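Local coordinates for protein DNA-binding response regulator, merR family (Colwellia psychrerythraea, PDB 3CNB) that probably acts as a DNA-binding response regulator, of which this piece is the signal receiver domain, at residues V57-L62 and K122-L127. Sequence-based numbering, arbitrary orientation.
Sequences VVMLDL and KTIKQL
Ile124 meets the central strand 57-61 through a single atom: its CD1 lies 4.1 Å from Val57 CG1 and 4.3 Å from Met59 SD. With no hydrogen bond across the two segments and 82 Å² buried in all, this is light apolar packing, at van der Waals distance on both sides. The extended isoleucine chain explains the reach, since CG1 stands opposite the backbone N (chi1 -166°) and CD1 continues the line outward (chi2 167°), bridging a gap of 8.8 Å between the CA atoms of Val57 and Ile124. Val57 and Ile124 both start out toward the opposing segment, and their side chains approach at a slant, the valine offering one methyl branch. Met59 arrives differently: its three torsions all turn the same way, near -60°, folding the chain so that the sulfur, rather than the CE methyl, comes closest to Ile124 CD1. Val57 and Met59, two apart on the strand, thus both reach Ile124, the first directly and the second through its folded end. All three side chains are buried, and helix 18-31 closes the same layer, with Leu28 and Leu31 touching Ile124 and Leu24 touching Met59. At the far end of the strand Asp61, the predicted phosphorylation site, forms a salt bridge with Lys113. A five-stranded parallel sheet of order 2-1-3-4-5, its last helix packed on the central strand, is the doubly wound arrangement of CheY-like receiver domains, this one's family.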
# COMPACT_ATOMS: atom_id res chain seq x y z
N VAL A 57 -0.21 -2.89 7.17
CA VAL A 57 0.21 -1.95 6.15
C VAL A 57 -0.36 -2.40 4.80
O VAL A 57 -0.28 -3.58 4.46
CB VAL A 57 1.78 -1.87 6.04
CG1 VAL A 57 2.20 -0.89 4.95
CG2 VAL A 57 2.41 -1.44 7.38
N VAL A 58 -0.94 -1.48 4.04
CA VAL A 58 -1.18 -1.76 2.61
C VAL A 58 -0.47 -0.81 1.66
O VAL A 58 -0.56 0.43 1.78
CB VAL A 58 -2.69 -2.00 2.13
CG1 VAL A 58 -3.62 -2.45 3.24
CG2 VAL A 58 -3.26 -0.85 1.29
N MET A 59 0.24 -1.42 0.72
CA MET A 59 0.86 -0.72 -0.38
C MET A 59 -0.15 -0.75 -1.52
O MET A 59 -0.48 -1.81 -2.04
CB MET A 59 2.18 -1.39 -0.77
CG MET A 59 3.13 -1.66 0.42
SD MET A 59 4.00 -0.20 1.03
CE MET A 59 4.90 0.26 -0.41
N LEU A 60 -0.62 0.43 -1.90
CA LEU A 60 -1.73 0.57 -2.82
C LEU A 60 -1.33 1.21 -4.15
O LEU A 60 -1.02 2.41 -4.21
CB LEU A 60 -2.83 1.39 -2.13
CG LEU A 60 -4.12 1.72 -2.91
CD1 LEU A 60 -4.94 0.47 -3.12
CD2 LEU A 60 -4.93 2.76 -2.20
N ASP A 61 -1.34 0.43 -5.22
CA ASP A 61 -1.11 0.99 -6.55
C ASP A 61 -2.39 1.64 -7.07
O ASP A 61 -3.42 0.98 -7.25
CB ASP A 61 -0.58 -0.11 -7.49
CG ASP A 61 -0.33 0.37 -8.91
OD1 ASP A 61 0.10 1.53 -9.12
OD2 ASP A 61 -0.54 -0.44 -9.84
N LEU A 62 -2.33 2.95 -7.32
CA LEU A 62 -3.46 3.74 -7.81
C LEU A 62 -3.73 3.60 -9.32
O LEU A 62 -4.52 4.37 -9.90
CB LEU A 62 -3.25 5.23 -7.49
CG LEU A 62 -2.99 5.72 -6.08
CD1 LEU A 62 -2.99 7.25 -6.03
CD2 LEU A 62 -4.04 5.12 -5.16
N LYS A 122 13.15 4.18 4.77
CA LYS A 122 13.03 5.09 5.92
C LYS A 122 11.58 5.27 6.33
O LYS A 122 11.24 5.18 7.51
CB LYS A 122 13.57 6.47 5.53
CG LYS A 122 13.74 7.46 6.68
CD LYS A 122 15.21 7.63 6.96
CE LYS A 122 15.49 8.82 7.84
NZ LYS A 122 16.93 9.13 7.74
N THR A 123 10.73 5.55 5.33
CA THR A 123 9.32 5.89 5.51
C THR A 123 8.54 4.77 6.17
O THR A 123 7.96 4.98 7.22
CB THR A 123 8.66 6.28 4.17
OG1 THR A 123 9.36 7.38 3.61
CG2 THR A 123 7.21 6.69 4.38
N ILE A 124 8.58 3.58 5.58
CA ILE A 124 7.80 2.46 6.14
C ILE A 124 8.25 2.06 7.54
O ILE A 124 7.41 1.75 8.38
CB ILE A 124 7.72 1.22 5.18
CG1 ILE A 124 6.63 0.24 5.65
CG2 ILE A 124 9.07 0.50 5.04
CD1 ILE A 124 6.27 -0.85 4.62
N LYS A 125 9.56 2.09 7.81
CA LYS A 125 10.07 1.82 9.15
C LYS A 125 9.54 2.84 10.18
O LYS A 125 9.06 2.47 11.25
CB LYS A 125 11.60 1.80 9.15
CG LYS A 125 12.21 0.61 8.44
CD LYS A 125 13.49 0.17 9.14
CE LYS A 125 14.68 1.03 8.76
NZ LYS A 125 15.90 0.58 9.49
N GLN A 126 9.64 4.12 9.83
CA GLN A 126 9.07 5.18 10.65
C GLN A 126 7.61 4.91 10.96
O GLN A 126 7.21 4.84 12.13
CB GLN A 126 9.23 6.53 9.96
CG GLN A 126 9.06 7.73 10.88
CD GLN A 126 7.76 8.47 10.64
OE1 GLN A 126 7.40 8.77 9.51
NE2 GLN A 126 7.05 8.78 11.72
N LEU A 127 6.80 4.76 9.92
CA LEU A 127 5.35 4.58 10.08
C LEU A 127 4.96 3.38 10.94
O LEU A 127 4.00 3.45 11.70
CB LEU A 127 4.63 4.52 8.71
CG LEU A 127 4.63 5.83 7.93
CD1 LEU A 127 4.27 5.59 6.47
CD2 LEU A 127 3.71 6.89 8.55